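Local coordinates for uncharacterized protein (Paraburkholderia phytofirmans, PDB 5T11) that is a periplasmic lipoprotein, PelC, that assembles into a dodecamer and probably guides export of Pel polysaccharide across the outer membrane, as its Pseudomonas counterpart does, at residues 100-111 / 133-144. The protein carries 1 engineered substitution. Sequence-based numbering, arbitrary orientation.
Sequences RYKTGVDGEPVV and RTGWSRSGLSSV
Pro109 presses its ring against the loop 135-140 and the start of helix 141-152: CB lies 3.5 Å from Leu141 CA, CD 3.4 Å from Trp136 O, and CG packs on Val144 CG2. The first turn of helix 141-152 is thereby fastened over the end of the 109-119/125-134 hairpin. In Leu141, chi1 (177°) sends CG away from its own N, and chi2 of 51° then turns CD1 to 3.6 Å from Val111 CG2; Val111 CG2 also touches Val144 CG1. Beneath this packing the antiparallel strands are joined at the hydrogen-bonded pair Val111-Arg133, with Arg133 N to Val111 O at 2.9 Å, and Gly135 N continues the ladder to Pro109 O. A second tie comes from Tyr101, whose OH accepts an almost straight bond (178°) from Leu141 N at 2.9 Å, while Ser139 O sits at the ring edge. Further out, the type I turn 136-139 is closed by Ser139 N to Trp136 O (3.0 Å). Lys102 NZ bridges to Glu108 OE2 (2.8 Å), approaching from above the carboxylate plane. Glu98 of a neighbouring subunit is hydrogen-bonded to Tyr101 OH, and Arg138 of another neighbouring subunit makes a salt bridge to Glu108 OE2. The chemistry thus implies an apolar joint between hairpin and helix, bordered by polar groups that link neighbouring subunits of the dodecamer.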
loop_
_atom_site.group_PDB
_atom_site.type_symbol
_atom_site.label_atom_id
_atom_site.label_comp_id
_atom_site.label_asym_id
_atom_site.label_seq_id
_atom_site.Cartn_x
_atom_site.Cartn_y
_atom_site.Cartn_z
ATOM N N ARG B 100 17.464 19.413 -5.483
ATOM C CA ARG B 100 16.189 18.782 -5.143
ATOM C C ARG B 100 15.369 19.765 -4.327
ATOM O O ARG B 100 15.881 20.783 -3.849
ATOM C CB ARG B 100 16.405 17.487 -4.349
ATOM C CG ARG B 100 17.101 17.731 -2.987
ATOM C CD ARG B 100 17.144 16.481 -2.105
ATOM N NE ARG B 100 15.791 16.015 -1.768
ATOM C CZ ARG B 100 15.530 15.051 -0.891
ATOM N NH1 ARG B 100 16.525 14.431 -0.252
ATOM N NH2 ARG B 100 14.277 14.708 -0.648
ATOM N N TYR B 101 14.082 19.450 -4.168
ATOM C CA TYR B 101 13.318 20.011 -3.059
ATOM C C TYR B 101 13.496 19.083 -1.872
ATOM O O TYR B 101 13.506 17.858 -2.027
ATOM C CB TYR B 101 11.825 20.166 -3.385
ATOM C CG TYR B 101 11.531 21.142 -4.513
ATOM C CD1 TYR B 101 11.429 22.510 -4.262
ATOM C CD2 TYR B 101 11.365 20.699 -5.835
ATOM C CE1 TYR B 101 11.169 23.421 -5.280
ATOM C CE2 TYR B 101 11.101 21.618 -6.876
ATOM C CZ TYR B 101 11.009 22.978 -6.582
ATOM O OH TYR B 101 10.759 23.910 -7.575
ATOM N N LYS B 102 13.681 19.665 -0.687
ATOM C CA LYS B 102 13.650 18.834 0.501
ATOM C C LYS B 102 12.246 18.245 0.651
ATOM O O LYS B 102 11.283 18.696 0.021
ATOM C CB LYS B 102 14.070 19.636 1.747
ATOM C CG LYS B 102 15.585 19.969 1.758
ATOM C CD LYS B 102 15.971 21.108 2.739
ATOM C CE LYS B 102 15.535 20.847 4.156
ATOM N NZ LYS B 102 16.217 21.824 5.110
ATOM N N THR B 103 12.146 17.212 1.475
ATOM C CA THR B 103 10.948 16.388 1.503
ATOM C C THR B 103 9.803 17.118 2.199
ATOM O O THR B 103 10.006 17.949 3.089
ATOM C CB THR B 103 11.249 15.055 2.196
ATOM O OG1 THR B 103 10.272 14.083 1.811
ATOM C CG2 THR B 103 11.221 15.207 3.719
ATOM N N GLY B 104 8.591 16.821 1.760
ATOM C CA GLY B 104 7.403 17.373 2.376
ATOM C C GLY B 104 6.787 18.497 1.552
ATOM O O GLY B 104 7.434 19.134 0.710
ATOM N N VAL B 105 5.495 18.709 1.786
ATOM C CA VAL B 105 4.809 19.893 1.304
ATOM C C VAL B 105 5.592 21.125 1.740
ATOM O O VAL B 105 6.000 21.237 2.900
ATOM C CB VAL B 105 3.369 19.906 1.848
ATOM C CG1 VAL B 105 2.719 21.243 1.589
ATOM C CG2 VAL B 105 2.565 18.757 1.238
ATOM N N ASP B 106 5.810 22.048 0.809
ATOM C CA ASP B 106 6.590 23.262 1.068
ATOM C C ASP B 106 8.046 22.968 1.444
ATOM O O ASP B 106 8.729 23.830 1.997
ATOM C CB ASP B 106 5.938 24.138 2.148
ATOM C CG ASP B 106 4.739 24.903 1.627
ATOM O OD1 ASP B 106 4.775 25.323 0.448
ATOM O OD2 ASP B 106 3.767 25.081 2.390
ATOM N N GLY B 107 8.552 21.776 1.134
ATOM C CA GLY B 107 9.976 21.538 1.245
ATOM C C GLY B 107 10.737 22.472 0.320
ATOM O O GLY B 107 10.383 22.615 -0.861
ATOM N N GLU B 108 11.804 23.107 0.851
ATOM C CA GLU B 108 12.542 24.156 0.169
ATOM C C GLU B 108 13.517 23.585 -0.866
ATOM O O GLU B 108 14.050 22.485 -0.693
ATOM C CB GLU B 108 13.307 25.013 1.183
ATOM C CG GLU B 108 14.334 24.279 2.018
ATOM C CD GLU B 108 13.786 23.820 3.373
ATOM O OE1 GLU B 108 12.620 23.366 3.439
ATOM O OE2 GLU B 108 14.529 23.920 4.379
ATOM N N PRO B 109 13.759 24.318 -1.952
ATOM C CA PRO B 109 14.792 23.902 -2.913
ATOM C C PRO B 109 16.192 24.070 -2.344
ATOM O O PRO B 109 16.472 24.998 -1.585
ATOM C CB PRO B 109 14.575 24.851 -4.103
ATOM C CG PRO B 109 13.950 26.091 -3.489
ATOM C CD PRO B 109 13.061 25.548 -2.370
ATOM N N VAL B 110 17.079 23.152 -2.722
ATOM C CA VAL B 110 18.471 23.177 -2.290
ATOM C C VAL B 110 19.356 22.793 -3.475
ATOM O O VAL B 110 19.044 21.854 -4.216
ATOM C CB VAL B 110 18.710 22.235 -1.084
ATOM C CG1 VAL B 110 17.999 22.751 0.170
ATOM C CG2 VAL B 110 18.196 20.854 -1.396
ATOM N N VAL B 111 20.465 23.513 -3.648
ATOM C CA VAL B 111 21.378 23.319 -4.777
ATOM C C VAL B 111 22.819 23.347 -4.283
ATOM O O VAL B 111 23.206 24.245 -3.524
ATOM C CB VAL B 111 21.184 24.403 -5.858
ATOM C CG1 VAL B 111 22.190 24.220 -7.008
ATOM C CG2 VAL B 111 19.743 24.377 -6.393
ATOM N N ARG B 133 23.172 26.718 -2.018
ATOM C CA ARG B 133 22.114 27.652 -1.652
ATOM C C ARG B 133 20.855 26.901 -1.229
ATOM O O ARG B 133 20.550 25.820 -1.746
ATOM C CB ARG B 133 21.791 28.616 -2.804
ATOM C CG ARG B 133 20.782 29.692 -2.426
ATOM C CD ARG B 133 20.657 30.740 -3.504
ATOM N NE ARG B 133 21.898 31.485 -3.666
ATOM C CZ ARG B 133 22.053 32.494 -4.516
ATOM N NH1 ARG B 133 21.037 32.870 -5.276
ATOM N NH2 ARG B 133 23.218 33.125 -4.602
ATOM N N THR B 134 20.133 27.504 -0.283
ATOM C CA THR B 134 18.832 27.039 0.189
ATOM C C THR B 134 17.810 28.151 -0.030
ATOM O O THR B 134 18.009 29.276 0.449
ATOM C CB THR B 134 18.896 26.672 1.677
ATOM O OG1 THR B 134 19.977 25.762 1.911
ATOM C CG2 THR B 134 17.594 26.030 2.145
ATOM N N GLY B 135 16.713 27.838 -0.734
ATOM C CA GLY B 135 15.611 28.773 -0.900
ATOM C C GLY B 135 14.643 28.703 0.271
ATOM O O GLY B 135 14.857 27.974 1.240
ATOM N N TRP B 136 13.581 29.514 0.216
ATOM C CA TRP B 136 12.519 29.292 1.195
ATOM C C TRP B 136 11.466 28.370 0.576
ATOM O O TRP B 136 11.570 27.957 -0.578
ATOM C CB TRP B 136 11.889 30.596 1.712
ATOM C CG TRP B 136 10.829 30.357 2.890
ATOM C CD1 TRP B 136 11.085 29.983 4.201
ATOM C CD2 TRP B 136 9.395 30.452 2.793
ATOM N NE1 TRP B 136 9.903 29.865 4.907
ATOM C CE2 TRP B 136 8.858 30.151 4.065
ATOM C CE3 TRP B 136 8.516 30.769 1.757
ATOM C CZ2 TRP B 136 7.483 30.146 4.306
ATOM C CZ3 TRP B 136 7.156 30.775 2.011
ATOM C CH2 TRP B 136 6.654 30.469 3.275
ATOM N N SER B 137 10.446 28.038 1.364
ATOM C CA SER B 137 9.403 27.120 0.929
ATOM C C SER B 137 8.740 27.567 -0.364
ATOM O O SER B 137 8.257 26.725 -1.133
ATOM C CB SER B 137 8.361 26.989 2.031
ATOM O OG SER B 137 9.007 26.852 3.267
ATOM N N ARG B 138 8.693 28.873 -0.621
ATOM C CA ARG B 138 7.974 29.384 -1.780
ATOM C C ARG B 138 8.824 29.448 -3.041
ATOM O O ARG B 138 8.280 29.730 -4.111
ATOM C CB ARG B 138 7.422 30.785 -1.495
ATOM C CG ARG B 138 8.483 31.866 -1.624
ATOM C CD ARG B 138 7.896 33.270 -1.616
ATOM N NE ARG B 138 7.287 33.607 -0.335
ATOM C CZ ARG B 138 7.976 33.778 0.786
ATOM N NH1 ARG B 138 7.351 34.090 1.916
ATOM N NH2 ARG B 138 9.296 33.614 0.778
ATOM N N SER B 139 10.129 29.201 -2.953
ATOM C CA SER B 139 10.989 29.426 -4.103
ATOM C C SER B 139 11.015 28.212 -5.035
ATOM O O SER B 139 10.639 27.092 -4.671
ATOM C CB SER B 139 12.411 29.779 -3.663
ATOM O OG SER B 139 12.782 29.108 -2.479
ATOM N N GLY B 140 11.456 28.465 -6.263
ATOM C CA GLY B 140 11.578 27.437 -7.280
ATOM C C GLY B 140 12.996 26.909 -7.342
ATOM O O GLY B 140 13.967 27.668 -7.241
ATOM N N LEU B 141 13.108 25.589 -7.491
ATOM C CA LEU B 141 14.422 24.974 -7.642
ATOM C C LEU B 141 15.202 25.615 -8.792
ATOM O O LEU B 141 16.367 25.998 -8.631
ATOM C CB LEU B 141 14.250 23.471 -7.861
ATOM C CG LEU B 141 15.491 22.617 -8.108
ATOM C CD1 LEU B 141 16.552 22.883 -7.046
ATOM C CD2 LEU B 141 15.100 21.147 -8.110
ATOM N N SER B 142 14.579 25.743 -9.969
ATOM C CA SER B 142 15.337 26.327 -11.074
ATOM C C SER B 142 15.699 27.794 -10.812
ATOM O O SER B 142 16.775 28.233 -11.224
ATOM C CB SER B 142 14.580 26.169 -12.402
ATOM O OG SER B 142 13.296 26.779 -12.364
ATOM N N SER B 143 14.840 28.566 -10.135
ATOM C CA SER B 143 15.234 29.929 -9.773
ATOM C C SER B 143 16.469 29.923 -8.877
ATOM O O SER B 143 17.414 30.691 -9.094
ATOM C CB SER B 143 14.086 30.662 -9.080
ATOM O OG SER B 143 13.101 31.072 -10.009
ATOM N N VAL B 144 16.481 29.052 -7.861
ATOM C CA VAL B 144 17.632 28.983 -6.969
ATOM C C VAL B 144 18.877 28.539 -7.733
ATOM O O VAL B 144 19.954 29.130 -7.599
ATOM C CB VAL B 144 17.333 28.059 -5.775
ATOM C CG1 VAL B 144 18.604 27.771 -5.014
ATOM C CG2 VAL B 144 16.312 28.718 -4.845
#